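IPT/TIG domain-containing protein BACOVA_02650 (Bacteroides ovatus, PDB 5E7H) binds polysaccharide at the bacterial cell surface and probably captures xyloglucan there before its transport into the periplasm for degradation. Local coordinates at residues A[19-24]-A[68-73]; A[45-48]-A[53-56]; A[178-181]-A[187-190]. One frame throughout, in Å; residues are numbered along the deposited sequence.

Contact 1: residues A[19-24]-A[68-73]; sequences VTITGQ and ISVTAI
Ile21 meets Ile68 and Val70 across the core of an immunoglobulin-like beta sandwich, the IPT/TIG domain of this fragment. Strand 18-24 belongs to one four-stranded antiparallel sheet and strand 68-72 to the facing one. The CA atoms of Ile21 and Ile68 stand 9.7 Å apart, so side chains alone bridge the gap.

All contacts across the gap are apolar. Ile21 and Ile68 reach toward each other tip to tip, and CD1 of Ile21 comes within 4.1 Å of CG2 of Ile68. The same methyl lies 4.4 Å from CG2 of Val70, so one isoleucine end spans two inward-facing residues of the opposite strand. It gets there because CG1 of Ile21 is anti to its carbonyl carbon (chi1 -58°) and the chain then runs on extended (chi2 172°).

Each strand is held in its own sheet by other contacts: the backbone of Ile21 hydrogen-bonds that of Ile54, and the side chain of Ile68 packs on Val32 and Ile34 of the adjacent strand. Hydroxyls on the outward-facing residues bond within the sheets too: OG1 of Thr22 to OG1 of Thr6, and OG1 of Thr71 to OG1 of Thr76.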
loop_
_atom_site.group_PDB
_atom_site.type_symbol
_atom_site.label_atom_id
_atom_site.label_comp_id
_atom_site.label_asym_id
_atom_site.label_seq_id
_atom_site.Cartn_x
_atom_site.Cartn_y
_atom_site.Cartn_z
ATOM N N VAL A 19 -1.588 -12.621 -3.742
ATOM C CA VAL A 19 -2.032 -11.676 -4.762
ATOM C C VAL A 19 -3.332 -12.207 -5.333
ATOM O O VAL A 19 -3.414 -13.380 -5.662
ATOM C CB VAL A 19 -0.999 -11.539 -5.898
ATOM C CG1 VAL A 19 -1.411 -10.436 -6.886
ATOM C CG2 VAL A 19 0.367 -11.244 -5.328
ATOM N N THR A 20 -4.334 -11.340 -5.438
ATOM C CA THR A 20 -5.633 -11.728 -5.977
ATOM C C THR A 20 -5.957 -10.835 -7.158
ATOM O O THR A 20 -5.763 -9.629 -7.090
ATOM C CB THR A 20 -6.743 -11.622 -4.915
ATOM O OG1 THR A 20 -6.391 -12.413 -3.775
ATOM C CG2 THR A 20 -8.050 -12.137 -5.460
ATOM N N ILE A 21 -6.417 -11.446 -8.239
ATOM C CA ILE A 21 -6.790 -10.736 -9.456
ATOM C C ILE A 21 -8.231 -11.072 -9.776
ATOM O O ILE A 21 -8.575 -12.223 -9.896
ATOM C CB ILE A 21 -5.907 -11.124 -10.644
ATOM C CG1 ILE A 21 -4.439 -10.849 -10.317
ATOM C CG2 ILE A 21 -6.346 -10.366 -11.902
ATOM C CD1 ILE A 21 -3.484 -11.380 -11.366
ATOM N N THR A 22 -9.071 -10.051 -9.911
ATOM C CA THR A 22 -10.459 -10.280 -10.322
ATOM C C THR A 22 -10.637 -9.918 -11.789
ATOM O O THR A 22 -9.917 -9.079 -12.335
ATOM C CB THR A 22 -11.442 -9.461 -9.483
ATOM O OG1 THR A 22 -11.204 -8.077 -9.708
ATOM C CG2 THR A 22 -11.260 -9.744 -8.009
ATOM N N GLY A 23 -11.611 -10.543 -12.425
ATOM C CA GLY A 23 -11.837 -10.309 -13.831
ATOM C C GLY A 23 -12.853 -11.275 -14.367
ATOM O O GLY A 23 -13.766 -11.680 -13.658
ATOM N N GLN A 24 -12.670 -11.659 -15.621
ATOM C CA GLN A 24 -13.617 -12.540 -16.282
ATOM C C GLN A 24 -12.896 -13.481 -17.228
ATOM O O GLN A 24 -11.862 -13.127 -17.792
ATOM C CB GLN A 24 -14.660 -11.718 -17.047
ATOM C CG GLN A 24 -15.608 -10.935 -16.153
ATOM C CD GLN A 24 -16.504 -9.995 -16.932
ATOM O OE1 GLN A 24 -16.095 -9.418 -17.940
ATOM N NE2 GLN A 24 -17.738 -9.836 -16.466
ATOM N N ILE A 68 1.372 -7.483 -14.939
ATOM C CA ILE A 68 1.030 -8.900 -14.900
ATOM C C ILE A 68 0.289 -9.298 -16.167
ATOM O O ILE A 68 -0.645 -8.614 -16.590
ATOM C CB ILE A 68 0.168 -9.225 -13.667
ATOM C CG1 ILE A 68 0.897 -8.838 -12.367
ATOM C CG2 ILE A 68 -0.214 -10.712 -13.662
ATOM C CD1 ILE A 68 0.056 -8.985 -11.133
ATOM N N SER A 69 0.736 -10.382 -16.799
ATOM C CA SER A 69 0.071 -10.944 -17.983
ATOM C C SER A 69 -0.554 -12.288 -17.636
ATOM O O SER A 69 0.123 -13.165 -17.102
ATOM C CB SER A 69 1.062 -11.118 -19.136
ATOM O OG SER A 69 1.575 -9.861 -19.543
ATOM N N VAL A 70 -1.832 -12.444 -17.962
ATOM C CA VAL A 70 -2.567 -13.683 -17.725
ATOM C C VAL A 70 -2.956 -14.301 -19.060
ATOM O O VAL A 70 -3.612 -13.658 -19.875
ATOM C CB VAL A 70 -3.837 -13.441 -16.874
ATOM C CG1 VAL A 70 -4.608 -14.756 -16.658
ATOM C CG2 VAL A 70 -3.476 -12.799 -15.543
ATOM N N THR A 71 -2.528 -15.540 -19.290
ATOM C CA THR A 71 -2.933 -16.271 -20.488
ATOM C C THR A 71 -3.997 -17.291 -20.116
ATOM O O THR A 71 -3.810 -18.087 -19.200
ATOM C CB THR A 71 -1.752 -16.988 -21.160
ATOM O OG1 THR A 71 -0.754 -16.033 -21.532
ATOM C CG2 THR A 71 -2.213 -17.728 -22.418
ATOM N N ALA A 72 -5.120 -17.237 -20.825
ATOM C CA ALA A 72 -6.215 -18.177 -20.638
ATOM C C ALA A 72 -6.562 -18.744 -22.003
ATOM O O ALA A 72 -5.939 -18.381 -22.997
ATOM C CB ALA A 72 -7.423 -17.502 -20.001
ATOM N N ILE A 73 -7.551 -19.621 -22.053
ATOM C CA ILE A 73 -7.888 -20.286 -23.313
ATOM C C ILE A 73 -8.296 -19.269 -24.384
ATOM O O ILE A 73 -8.037 -19.465 -25.574
ATOM C CB ILE A 73 -9.017 -21.315 -23.126
ATOM C CG1 ILE A 73 -9.381 -21.965 -24.466
ATOM C CG2 ILE A 73 -10.264 -20.674 -22.539
ATOM C CD1 ILE A 73 -8.198 -22.510 -25.259
#

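Contact 2: residues A[45-48]-A[53-56]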
loop_
_atom_site.group_PDB
_atom_site.type_symbol
_atom_site.label_atom_id
_atom_site.label_comp_id
_atom_site.label_asym_id
_atom_site.label_seq_id
_atom_site.Cartn_x
_atom_site.Cartn_y
_atom_site.Cartn_z
ATOM N N ILE A 45 -1.482 -21.634 -8.923
ATOM C CA ILE A 45 -2.532 -20.654 -9.186
ATOM C C ILE A 45 -3.878 -21.256 -8.831
ATOM O O ILE A 45 -4.199 -22.357 -9.280
ATOM C CB ILE A 45 -2.551 -20.219 -10.656
ATOM C CG1 ILE A 45 -1.173 -19.696 -11.060
ATOM C CG2 ILE A 45 -3.622 -19.150 -10.876
ATOM C CD1 ILE A 45 -1.003 -19.496 -12.539
ATOM N N THR A 46 -4.662 -20.533 -8.039
ATOM C CA THR A 46 -6.011 -20.968 -7.683
ATOM C C THR A 46 -7.024 -20.160 -8.476
ATOM O O THR A 46 -6.947 -18.938 -8.495
ATOM C CB THR A 46 -6.279 -20.803 -6.179
ATOM O OG1 THR A 46 -5.332 -21.580 -5.438
ATOM C CG2 THR A 46 -7.695 -21.258 -5.815
ATOM N N THR A 47 -7.957 -20.844 -9.139
ATOM C CA THR A 47 -9.000 -20.185 -9.915
ATOM C C THR A 47 -10.381 -20.472 -9.333
ATOM O O THR A 47 -10.691 -21.612 -8.990
ATOM C CB THR A 47 -8.966 -20.635 -11.376
ATOM O OG1 THR A 47 -7.634 -20.488 -11.885
ATOM C CG2 THR A 47 -9.926 -19.804 -12.214
ATOM N N SER A 48 -11.205 -19.433 -9.219
ATOM C CA SER A 48 -12.546 -19.581 -8.664
ATOM C C SER A 48 -13.446 -20.384 -9.602
ATOM O O SER A 48 -13.170 -20.494 -10.801
ATOM C CB SER A 48 -13.173 -18.218 -8.404
ATOM O OG SER A 48 -13.476 -17.583 -9.633
ATOM N N GLU A 53 -11.823 -14.990 -10.801
ATOM C CA GLU A 53 -10.781 -14.634 -9.853
ATOM C C GLU A 53 -9.642 -15.642 -9.883
ATOM O O GLU A 53 -9.867 -16.844 -10.001
ATOM C CB GLU A 53 -11.358 -14.536 -8.438
ATOM C CG GLU A 53 -10.331 -14.165 -7.372
ATOM C CD GLU A 53 -10.914 -14.153 -5.972
ATOM O OE1 GLU A 53 -10.485 -14.983 -5.144
ATOM O OE2 GLU A 53 -11.789 -13.309 -5.696
ATOM N N ILE A 54 -8.413 -15.144 -9.800
ATOM C CA ILE A 54 -7.286 -16.022 -9.554
ATOM C C ILE A 54 -6.454 -15.454 -8.413
ATOM O O ILE A 54 -6.443 -14.238 -8.142
ATOM C CB ILE A 54 -6.401 -16.225 -10.796
ATOM C CG1 ILE A 54 -5.771 -14.916 -11.246
ATOM C CG2 ILE A 54 -7.227 -16.837 -11.943
ATOM C CD1 ILE A 54 -4.754 -15.082 -12.373
ATOM N N SER A 55 -5.769 -16.353 -7.718
ATOM C CA SER A 55 -4.858 -15.936 -6.669
ATOM C C SER A 55 -3.643 -16.835 -6.592
ATOM O O SER A 55 -3.670 -17.974 -7.038
ATOM C CB SER A 55 -5.558 -15.901 -5.310
ATOM O OG SER A 55 -6.011 -17.199 -4.946
ATOM N N PHE A 56 -2.580 -16.291 -6.013
ATOM C CA PHE A 56 -1.317 -17.001 -5.874
ATOM C C PHE A 56 -0.460 -16.235 -4.897
ATOM O O PHE A 56 -0.653 -15.032 -4.700
ATOM C CB PHE A 56 -0.592 -17.119 -7.210
ATOM C CG PHE A 56 -0.372 -15.796 -7.877
ATOM C CD1 PHE A 56 0.748 -15.036 -7.596
ATOM C CD2 PHE A 56 -1.303 -15.318 -8.791
ATOM C CE1 PHE A 56 0.930 -13.800 -8.207
ATOM C CE2 PHE A 56 -1.122 -14.087 -9.399
ATOM C CZ PHE A 56 -0.012 -13.340 -9.111
HETATM O O HOH W 1 -2.946 -20.544 -5.052
HETATM O O HOH W 2 -8.874 -17.593 -6.363
#
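Thr46 and Ser55 form the hydrogen-bonded antiparallel pair of a short beta hairpin at one edge of the IPT/TIG sandwich. Two backbone bonds close this pair. The bond from Thr46 N to Ser55 O, 2.9 Å long, is almost straight (178° at the hydrogen), whereas Ser55 N approaches Thr46 O in the carbonyl plane along a more bent path (153°). Near the turn, Ser48 N donates to Glu53 O at 3.0 Å. Between these links lies the non-hydrogen-bonded pair of Thr47 and Ile54, and CA of Ile54 lies 3.1 Å from Thr46 O in a CA-H...O contact.

The two faces of the hairpin differ in character. On one, the side chains of Thr47 and Ile54 run alongside each other. Ile54 holds CG1 between its backbone N and carbonyl carbon (chi1 63°), which leaves CG2 as the branch meeting Thr47, 3.7 Å from OG1 of that residue. CG2 of Ile45 packs on CB of Ile54 at 4.0 Å. The face carrying Thr46 and Ser55 is wetter: one water bonds OG1 of Thr46 at 2.6 Å, and a second joins Thr46 O to OG of Ser55, with a weak bond to OE1 of Glu53. At the turn, OG of Ser48 bonds OD1 of Asp52.

Strand 46-47 ends its sheet, and strand 53-57 lies between it and strand 18-24, to which Ile54 and Phe56 bond through their backbones. The side chains of Ile45, Ile54 and Phe56 all rest on Val32 of strand 31-34 in the facing sheet, with Ile40 of strand 38-40 also touching Ile45 and Phe56.

Contact 3: residues A[178-181]-A[187-190]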
loop_
_atom_site.group_PDB
_atom_site.type_symbol
_atom_site.label_atom_id
_atom_site.label_comp_id
_atom_site.label_asym_id
_atom_site.label_seq_id
_atom_site.Cartn_x
_atom_site.Cartn_y
_atom_site.Cartn_z
ATOM N N GLN A 178 -3.572 9.866 11.555
ATOM C CA GLN A 178 -3.401 11.089 10.773
ATOM C C GLN A 178 -2.227 10.880 9.833
ATOM O O GLN A 178 -1.184 10.384 10.243
ATOM C CB GLN A 178 -3.152 12.296 11.692
ATOM C CG GLN A 178 -2.811 13.581 10.940
ATOM C CD GLN A 178 -2.404 14.711 11.826
ATOM O OE1 GLN A 178 -2.160 14.560 13.027
ATOM N NE2 GLN A 178 -2.323 15.875 11.224
ATOM N N ILE A 179 -2.389 11.258 8.565
ATOM C CA ILE A 179 -1.271 11.298 7.618
ATOM C C ILE A 179 -1.135 12.749 7.136
ATOM O O ILE A 179 -2.105 13.348 6.638
ATOM C CB ILE A 179 -1.473 10.354 6.427
ATOM C CG1 ILE A 179 -1.632 8.907 6.924
ATOM C CG2 ILE A 179 -0.287 10.472 5.472
ATOM C CD1 ILE A 179 -1.910 7.863 5.808
ATOM N N ALA A 180 0.054 13.315 7.317
ATOM C CA ALA A 180 0.324 14.711 6.969
ATOM C C ALA A 180 1.567 14.761 6.096
ATOM O O ALA A 180 2.457 13.923 6.231
ATOM C CB ALA A 180 0.517 15.547 8.203
ATOM N N MET A 181 1.626 15.746 5.203
ATOM C CA MET A 181 2.809 15.991 4.391
ATOM C C MET A 181 3.191 17.474 4.416
ATOM O O MET A 181 2.331 18.357 4.501
ATOM C CB MET A 181 2.571 15.552 2.952
ATOM C CG MET A 181 2.459 14.062 2.762
ATOM S SD MET A 181 2.042 13.709 1.052
ATOM C CE MET A 181 2.000 11.932 1.128
ATOM N N ALA A 187 -4.095 20.521 5.910
ATOM C CA ALA A 187 -4.483 19.701 4.765
ATOM C C ALA A 187 -4.430 18.209 5.058
ATOM O O ALA A 187 -4.726 17.396 4.198
ATOM C CB ALA A 187 -3.587 20.005 3.568
ATOM N N ALA A 188 -4.055 17.845 6.276
ATOM C CA ALA A 188 -3.836 16.436 6.588
ATOM C C ALA A 188 -5.096 15.577 6.579
ATOM O O ALA A 188 -6.207 16.075 6.751
ATOM C CB ALA A 188 -3.170 16.326 7.933
ATOM N N LEU A 189 -4.893 14.282 6.375
ATOM C CA LEU A 189 -5.944 13.292 6.520
ATOM C C LEU A 189 -6.031 12.956 7.991
ATOM O O LEU A 189 -5.051 12.537 8.569
ATOM C CB LEU A 189 -5.641 12.056 5.687
ATOM C CG LEU A 189 -6.531 10.833 5.890
ATOM C CD1 LEU A 189 -7.959 11.181 5.497
ATOM C CD2 LEU A 189 -6.005 9.651 5.089
ATOM N N ASN A 190 -7.199 13.151 8.588
ATOM C CA ASN A 190 -7.391 12.825 9.998
ATOM C C ASN A 190 -8.489 11.799 10.182
ATOM O O ASN A 190 -9.374 11.659 9.333
ATOM C CB ASN A 190 -7.710 14.075 10.807
ATOM C CG ASN A 190 -6.461 14.824 11.204
ATOM O OD1 ASN A 190 -5.728 14.422 12.118
ATOM N ND2 ASN A 190 -6.207 15.906 10.519
#
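Gln178, Leu189 and Ile179 carry most of the contact in a beta hairpin of the xyloglucan-binding domain, where strand 189-192 is an outermost strand of a five-stranded antiparallel sheet. Ile179 and Leu189 make its hydrogen-bonded pair. Ile179 N donates to Leu189 O in the carbonyl plane, and Leu189 N returns the bond to Ile179 O from a slightly tilted position; both bonds measure 3.0 Å. Their side chains lie on one face, that of Ile179 continuing inward onto Leu162 and Phe164 of strand 160-168.

Gln178 works on the other face. Its CG is turned away from the backbone N (chi1 174°) and the chain stays extended beyond, which lays it alongside Asn190, the two amide planes 42° apart. OD1 of Asn190 rests against the aliphatic part of Gln178, 3.3 Å from CG, while NE2 of Gln178 reaches on to CB of Ala188 at 3.4 Å. Phe185 and Tyr237 also touch this glutamine, and its CA approaches Leu189 O at 3.1 Å in a CA-H...O contact. Shortening the residue to an alanine here would probably strip Asn190 of the chain it lies against, letting its amide turn more freely, and would take away the group that packs on Ala188. Toward the turn the two segments stay close through two methyls, CB of Ala180 and CB of Ala188, 3.8 Å apart.

Contacts 1 and 2 belong to one domain and one core, their centres about 8 Å apart. Strand 18-24 is common ground: Val19 N lies 2.8 Å from Phe56 O, a probable hydrogen bond, so the hairpin of contact 2 extends the sheet whose inner face makes contact 1. Contact 3 lies in the xyloglucan-binding domain, its centre about 35 Å from that of contact 1 and about 36 Å from that of contact 2, on the other side of the chain's centre. The sodium ligands, Asn92, Asn119, Thr121 and Asp253 at one site and Leu227 and Asn230 at the other, belong to none of the three contacts.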